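Local structure of nodulation protein S (Bradyrhizobium sp., 3OFJ) at residues A[77-82]-A[104-109]; A[150-155]-A[167-172]; A[41-46]-A[63-68]. The protein probably transfers a methyl group from S-adenosylmethionine during the synthesis of Nod factors, the lipid signals of rhizobial nodulation. All blocks are in the same frame, centred on the assembly; numbering follows the deposited sequence.

Contact 1 of 3, residues A[77-82]-A[104-109]; sequences TVIDVM and TDILQF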
# COMPACT_ATOMS: atom_id res chain seq x y z
N THR A 77 -9.04 3.12 -6.67
CA THR A 77 -8.07 3.86 -7.48
C THR A 77 -6.70 3.32 -7.18
O THR A 77 -6.35 3.12 -6.01
CB THR A 77 -8.03 5.30 -7.10
OG1 THR A 77 -9.34 5.87 -7.32
CG2 THR A 77 -6.99 6.08 -7.96
N VAL A 78 -5.92 3.07 -8.23
CA VAL A 78 -4.61 2.46 -8.09
C VAL A 78 -3.56 3.33 -8.75
O VAL A 78 -3.68 3.71 -9.90
CB VAL A 78 -4.60 1.10 -8.75
CG1 VAL A 78 -3.26 0.45 -8.57
CG2 VAL A 78 -5.70 0.28 -8.15
N ILE A 79 -2.51 3.63 -8.02
CA ILE A 79 -1.48 4.53 -8.58
C ILE A 79 -0.11 3.81 -8.71
O ILE A 79 0.29 3.02 -7.82
CB ILE A 79 -1.43 5.93 -7.86
CG1 ILE A 79 -1.01 5.85 -6.41
CG2 ILE A 79 -2.78 6.64 -7.89
CD1 ILE A 79 -0.62 7.28 -5.86
N ASP A 80 0.58 4.06 -9.85
CA ASP A 80 1.80 3.38 -10.22
C ASP A 80 2.62 4.20 -11.16
O ASP A 80 2.17 4.51 -12.28
CB ASP A 80 1.49 2.09 -10.95
CG ASP A 80 2.61 1.08 -10.77
OD1 ASP A 80 3.65 1.13 -11.51
OD2 ASP A 80 2.46 0.24 -9.84
N VAL A 81 3.87 4.48 -10.75
CA VAL A 81 4.80 5.28 -11.54
C VAL A 81 4.95 4.71 -12.94
O VAL A 81 5.21 5.47 -13.87
CB VAL A 81 6.22 5.37 -10.90
CG1 VAL A 81 6.60 6.83 -10.48
CG2 VAL A 81 6.38 4.37 -9.77
N MET A 82 4.81 3.38 -13.08
CA MET A 82 5.16 2.66 -14.35
C MET A 82 3.92 2.31 -15.21
O MET A 82 3.14 1.43 -14.84
CB MET A 82 6.04 1.41 -14.11
CG MET A 82 7.43 1.68 -13.53
SD MET A 82 8.50 2.82 -14.49
CE MET A 82 8.61 4.31 -13.48
N THR A 104 1.33 7.76 -12.03
CA THR A 104 1.89 8.90 -11.30
C THR A 104 2.34 8.33 -9.99
O THR A 104 2.05 7.19 -9.70
CB THR A 104 0.84 10.05 -11.07
OG1 THR A 104 1.50 11.16 -10.48
CG2 THR A 104 -0.28 9.65 -10.11
N ASP A 105 3.03 9.13 -9.18
CA ASP A 105 3.58 8.69 -7.92
C ASP A 105 2.86 9.43 -6.80
O ASP A 105 2.17 10.40 -7.05
CB ASP A 105 5.09 8.99 -7.88
CG ASP A 105 5.40 10.42 -8.25
OD1 ASP A 105 5.88 10.65 -9.39
OD2 ASP A 105 5.08 11.33 -7.44
N ILE A 106 3.07 9.01 -5.57
CA ILE A 106 2.43 9.63 -4.42
C ILE A 106 2.96 11.03 -4.04
O ILE A 106 2.39 11.70 -3.17
CB ILE A 106 2.48 8.67 -3.23
CG1 ILE A 106 1.53 9.11 -2.12
CG2 ILE A 106 3.92 8.46 -2.77
CD1 ILE A 106 0.09 9.33 -2.56
N LEU A 107 4.03 11.50 -4.67
CA LEU A 107 4.45 12.88 -4.43
C LEU A 107 3.60 13.79 -5.29
O LEU A 107 3.12 14.84 -4.85
CB LEU A 107 5.95 13.09 -4.74
CG LEU A 107 7.01 12.24 -4.03
CD1 LEU A 107 8.42 12.43 -4.63
CD2 LEU A 107 7.02 12.59 -2.57
N GLN A 108 3.39 13.38 -6.53
CA GLN A 108 2.73 14.24 -7.50
C GLN A 108 1.22 14.12 -7.47
O GLN A 108 0.55 14.98 -7.97
CB GLN A 108 3.21 13.90 -8.91
CG GLN A 108 4.62 14.34 -9.26
CD GLN A 108 4.81 14.51 -10.78
OE1 GLN A 108 5.94 14.56 -11.28
NE2 GLN A 108 3.69 14.61 -11.53
N PHE A 109 0.68 13.05 -6.91
CA PHE A 109 -0.74 12.79 -7.00
C PHE A 109 -1.58 13.52 -5.94
O PHE A 109 -1.16 13.67 -4.77
CB PHE A 109 -0.90 11.27 -6.83
CG PHE A 109 -2.34 10.78 -6.80
CD1 PHE A 109 -3.10 10.71 -7.97
CD2 PHE A 109 -2.92 10.36 -5.61
CE1 PHE A 109 -4.45 10.24 -7.95
CE2 PHE A 109 -4.25 9.88 -5.57
CZ PHE A 109 -5.02 9.81 -6.73
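In the S-adenosyl-L-homocysteine site of this Rossmann-like methyltransferase, the C-terminal end of strand 73-79 meets the loop after strand 99-102 chiefly through Ile-79 and Phe-109. Methyl CG2 of Ile-79 sits almost centrally over one face of the Phe-109 ring, 3.9 Å from the centroid and only 9° off the ring normal, a CH-pi contact. CD1, at the end of the other branch of Ile-79, lies 3.9 Å from CD2 of Phe-109 and equally near CD1 of Ile-106. This fork follows from chi1 of 65°, which sets CG1 between the backbone N and the carbonyl carbon and CG2 beside the N. Further along, CG1 of Val-81 packs at 3.7 Å against CB of Asp-105. Both ligand-binding aspartates are tied to their own turns. OD1 of Asp-80 accepts from the N of Met-82 (3.0 Å) in an Asx turn, while OD2 takes the N of Cys-60. Asp-105 OD2 receives the N of Gln-108 at 2.8 Å, nearly end-on to its C-O bond. The contact itself is thus apolar in its side chains, whereas hydrogen bonds within each segment shape the turns that carry the ligand-binding residues.

Contact 2 of 3, residues A[150-155]-A[167-172]; sequences LVFGSA and AGAETV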
# COMPACT_ATOMS: atom_id res chain seq x y z
N LEU A 150 -5.10 3.17 6.99
CA LEU A 150 -3.99 3.11 6.12
C LEU A 150 -3.30 1.82 6.49
O LEU A 150 -2.97 1.62 7.65
CB LEU A 150 -3.08 4.33 6.30
CG LEU A 150 -1.96 4.40 5.28
CD1 LEU A 150 -1.47 5.81 5.12
CD2 LEU A 150 -0.78 3.42 5.58
N VAL A 151 -3.15 0.93 5.50
CA VAL A 151 -2.49 -0.35 5.69
C VAL A 151 -1.18 -0.26 4.93
O VAL A 151 -1.17 0.08 3.74
CB VAL A 151 -3.31 -1.52 5.15
CG1 VAL A 151 -2.55 -2.86 5.34
CG2 VAL A 151 -4.72 -1.57 5.79
N PHE A 152 -0.10 -0.53 5.64
CA PHE A 152 1.25 -0.44 5.10
C PHE A 152 1.98 -1.79 5.22
O PHE A 152 1.82 -2.51 6.21
CB PHE A 152 2.03 0.65 5.88
CG PHE A 152 3.53 0.60 5.66
CD1 PHE A 152 4.11 1.20 4.52
CD2 PHE A 152 4.36 -0.03 6.60
CE1 PHE A 152 5.52 1.15 4.33
CE2 PHE A 152 5.78 -0.10 6.40
CZ PHE A 152 6.35 0.48 5.27
N GLY A 153 2.83 -2.12 4.25
CA GLY A 153 3.67 -3.29 4.39
C GLY A 153 4.92 -3.05 3.59
O GLY A 153 4.88 -2.36 2.55
N SER A 154 6.06 -3.56 4.05
CA SER A 154 7.23 -3.55 3.20
C SER A 154 8.40 -4.35 3.76
O SER A 154 8.39 -4.73 4.94
CB SER A 154 7.64 -2.10 2.85
OG SER A 154 8.56 -1.54 3.78
N ALA A 155 9.39 -4.63 2.93
CA ALA A 155 10.65 -5.18 3.44
C ALA A 155 11.12 -4.28 4.59
O ALA A 155 11.01 -3.05 4.53
CB ALA A 155 11.71 -5.27 2.33
N ALA A 167 15.10 3.80 2.98
CA ALA A 167 14.54 3.19 4.19
C ALA A 167 13.34 2.26 3.92
O ALA A 167 12.81 2.21 2.80
CB ALA A 167 14.18 4.29 5.21
N GLY A 168 12.91 1.51 4.93
CA GLY A 168 11.78 0.61 4.80
C GLY A 168 10.88 0.63 6.02
O GLY A 168 10.77 1.64 6.71
N ALA A 169 10.27 -0.52 6.30
CA ALA A 169 9.16 -0.64 7.25
C ALA A 169 9.26 0.13 8.56
O ALA A 169 8.33 0.83 8.91
CB ALA A 169 8.85 -2.11 7.52
N GLU A 170 10.36 0.02 9.29
CA GLU A 170 10.41 0.61 10.65
C GLU A 170 10.48 2.15 10.65
O GLU A 170 9.86 2.81 11.50
CB GLU A 170 11.56 0.02 11.48
CG GLU A 170 11.45 -1.48 11.77
CD GLU A 170 12.15 -2.37 10.74
OE1 GLU A 170 12.22 -2.00 9.54
OE2 GLU A 170 12.64 -3.45 11.13
N THR A 171 11.23 2.71 9.69
CA THR A 171 11.37 4.15 9.53
C THR A 171 10.06 4.77 9.08
O THR A 171 9.62 5.77 9.63
CB THR A 171 12.46 4.53 8.51
OG1 THR A 171 13.62 3.73 8.75
CG2 THR A 171 12.83 6.01 8.65
N VAL A 172 9.43 4.16 8.09
CA VAL A 172 8.11 4.59 7.63
C VAL A 172 7.09 4.46 8.76
O VAL A 172 6.23 5.32 8.93
CB VAL A 172 7.65 3.81 6.37
CG1 VAL A 172 6.30 4.28 5.92
CG2 VAL A 172 8.62 4.03 5.25
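Phe-152 lays its ring between strand 148-155 and the first turn of helix 169-179, with CG1 of Val-172 over one face and the backbone N of Ser-154 over the other, toward the rim. That methyl is 4.0 Å from the ring centroid and 26° off the normal, a CH-pi contact displaced toward the rim, where CE1 of Phe-152 lies 3.6 Å from CG1 of Val-172. At the ring edge, in its plane, CE2 of Phe-152 approaches CA of Ala-169 to 3.5 Å. Phe-152 holds CG anti to the backbone N (chi1 165°), which sends the ring across to the helix. Cutting it back to an alanine would probably open a gap beside CG1 of Val-172 and leave CA of Ala-169 without its ring edge.

Beyond the ring edge, the start of the helix is tied to the strand by a nearly straight bond from the N of Ala-169 to the O of Ala-155 (3.2 Å, 170° at the hydrogen). OG of Ser-154 donates to the same O of Ala-155 at 3.0 Å, from the same face of its plane. Gly-168, at the N-cap position, passes so near this oxygen that a side chain there would clash. Ile-173 and Leu-176 also touch Phe-152, and Val-172 reaches Met-133 and Ile-137 of helix 130-142. Behind Phe-152 the strand runs parallel to 115-120 and antiparallel to 197-203.

Contact 3 of 3, residues A[41-46]-A[63-68]; sequences QLLRLS and GAFTEK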
# COMPACT_ATOMS: atom_id res chain seq x y z
N GLN A 41 -2.57 -11.37 4.92
CA GLN A 41 -2.45 -10.36 5.96
C GLN A 41 -2.85 -8.98 5.45
O GLN A 41 -3.66 -8.27 6.08
CB GLN A 41 -1.00 -10.32 6.46
CG GLN A 41 -0.54 -11.62 7.17
CD GLN A 41 -1.43 -11.98 8.38
OE1 GLN A 41 -2.01 -11.10 9.04
NE2 GLN A 41 -1.54 -13.29 8.68
N LEU A 42 -2.31 -8.59 4.30
CA LEU A 42 -2.66 -7.32 3.72
C LEU A 42 -4.15 -7.22 3.57
O LEU A 42 -4.76 -6.19 3.91
CB LEU A 42 -2.02 -7.17 2.36
CG LEU A 42 -0.66 -6.50 2.49
CD1 LEU A 42 0.19 -6.80 1.29
CD2 LEU A 42 -0.86 -5.00 2.66
N LEU A 43 -4.75 -8.29 3.06
CA LEU A 43 -6.20 -8.29 2.81
C LEU A 43 -6.96 -8.28 4.13
O LEU A 43 -7.91 -7.49 4.30
CB LEU A 43 -6.62 -9.48 1.96
CG LEU A 43 -8.03 -9.17 1.44
CD1 LEU A 43 -8.19 -7.82 0.70
CD2 LEU A 43 -8.57 -10.30 0.62
N ARG A 44 -6.52 -9.11 5.09
CA ARG A 44 -7.19 -9.17 6.38
C ARG A 44 -7.31 -7.75 7.00
O ARG A 44 -8.41 -7.31 7.37
CB ARG A 44 -6.48 -10.16 7.31
CG ARG A 44 -7.01 -10.15 8.71
CD ARG A 44 -6.31 -11.19 9.63
NE ARG A 44 -4.92 -10.88 9.99
CZ ARG A 44 -4.52 -9.82 10.71
NH1 ARG A 44 -5.40 -8.92 11.13
NH2 ARG A 44 -3.23 -9.63 11.00
N LEU A 45 -6.17 -7.05 7.06
CA LEU A 45 -6.04 -5.70 7.61
C LEU A 45 -6.89 -4.71 6.84
O LEU A 45 -7.62 -3.90 7.47
CB LEU A 45 -4.58 -5.27 7.54
CG LEU A 45 -3.66 -6.10 8.45
CD1 LEU A 45 -2.24 -5.60 8.41
CD2 LEU A 45 -4.16 -6.02 9.88
N SER A 46 -6.81 -4.79 5.50
CA SER A 46 -7.61 -3.91 4.62
C SER A 46 -9.07 -4.10 4.87
O SER A 46 -9.87 -3.14 4.83
CB SER A 46 -7.35 -4.18 3.15
OG SER A 46 -5.98 -4.03 2.83
N GLY A 63 -0.73 -6.67 -10.47
CA GLY A 63 -2.19 -6.66 -10.26
C GLY A 63 -2.72 -7.77 -9.34
O GLY A 63 -3.97 -7.90 -9.18
N ALA A 64 -1.80 -8.55 -8.74
CA ALA A 64 -2.17 -9.70 -7.91
C ALA A 64 -3.07 -9.22 -6.77
O ALA A 64 -4.20 -9.74 -6.63
CB ALA A 64 -0.97 -10.44 -7.41
N PHE A 65 -2.63 -8.19 -6.02
CA PHE A 65 -3.40 -7.68 -4.86
C PHE A 65 -4.65 -6.92 -5.28
O PHE A 65 -5.67 -6.95 -4.56
CB PHE A 65 -2.57 -6.78 -3.92
CG PHE A 65 -3.25 -6.51 -2.63
CD1 PHE A 65 -3.42 -7.53 -1.72
CD2 PHE A 65 -3.77 -5.29 -2.35
CE1 PHE A 65 -4.08 -7.33 -0.57
CE2 PHE A 65 -4.41 -5.04 -1.19
CZ PHE A 65 -4.58 -6.08 -0.29
N THR A 66 -4.60 -6.24 -6.44
CA THR A 66 -5.71 -5.36 -6.82
C THR A 66 -6.92 -6.24 -7.03
O THR A 66 -8.06 -5.89 -6.68
CB THR A 66 -5.44 -4.64 -8.10
OG1 THR A 66 -4.25 -3.87 -7.96
CG2 THR A 66 -6.56 -3.74 -8.42
N GLU A 67 -6.62 -7.40 -7.58
CA GLU A 67 -7.59 -8.43 -7.87
C GLU A 67 -8.32 -8.94 -6.63
O GLU A 67 -9.46 -9.33 -6.75
CB GLU A 67 -6.83 -9.57 -8.52
CG GLU A 67 -7.59 -10.79 -8.79
CD GLU A 67 -6.76 -11.66 -9.72
OE1 GLU A 67 -5.55 -11.87 -9.35
OE2 GLU A 67 -7.28 -12.06 -10.81
N LYS A 68 -7.66 -8.92 -5.47
CA LYS A 68 -8.23 -9.39 -4.23
C LYS A 68 -9.04 -8.30 -3.54
O LYS A 68 -10.07 -8.59 -2.86
CB LYS A 68 -7.11 -9.87 -3.32
CG LYS A 68 -6.41 -11.07 -3.93
CD LYS A 68 -5.17 -11.44 -3.15
CE LYS A 68 -4.96 -12.84 -3.35
NZ LYS A 68 -3.62 -13.12 -3.83
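The ring of Phe-65 points its far edge, CE1 and CZ, against helix 33-47. The hydroxyl OG of Ser-46 lies at that edge, in the ring plane, 4.0 Å from CZ of Phe-65, and the backbone N of Leu-43 is also near the plane, 3.8 Å from CE1 of Phe-65. CB of Leu-42 comes obliquely to the ring and makes the closest approach, 3.6 Å to CE1 of Phe-65. His-39, a residue of the S-adenosyl-L-homocysteine site, adds an edge-to-face ring contact with Phe-65.

With CG anti to the backbone N (chi1 -168°), Phe-65 extends its ring from helix 64-69 toward the other helix. The axes of the two short helical segments pass 10.8 Å apart with a crossing angle of -37°, and this long side chain spans much of the separation. The side chains of Leu-43 and Phe-65 cross obliquely, CD1 of Leu-43 4.1 Å from CZ of Phe-65, and the same methyl comes 4.1 Å from the backbone O of Lys-68. The aliphatic base of Lys-68 faces Leu-43, but its end leads away, and NZ is hydrogen-bonded to ND1 of His-39.

Ser-46 OG donates to the O of Leu-42 at 2.7 Å, which satisfies the buried hydroxyl within its own helix; the N of Ser-46 reaches the same oxygen from the opposite face of the carbonyl plane. Leu-42, Ser-46 and Phe-65 all touch Val-119 of strand 115-120. Two helices packed side by side on one face of a central, largely parallel sheet are characteristic of the Rossmann-like fold of S-adenosylmethionine-dependent methyltransferases.

How the contacts relate
The three contacts are spread around one mixed sheet, their centres about 16 to 18 Å apart. Contacts 2 and 3 meet through strand 148-155, where CG1 of Val-151 lies 3.8 Å from CD2 of Leu-42; Val-151 faces helix 33-47, while Phe-152 faces helix 169-179. Contacts 1 and 3 touch where CG2 of Val-78 comes 4.1 Å from CG2 of Thr-66. Contacts 1 and 2 do not touch, their nearest atoms about 9 Å apart. Contact 1 supplies Asp-80, Asp-105 and Ile-106 to the S-adenosyl-L-homocysteine site. In side-chain distance, Leu-42 and Lys-68 of contact 3 lie about 3 Å from Arg-38 and His-39 of that site, respectively, and Ser-154 of contact 2 about 7 Å from Arg-38.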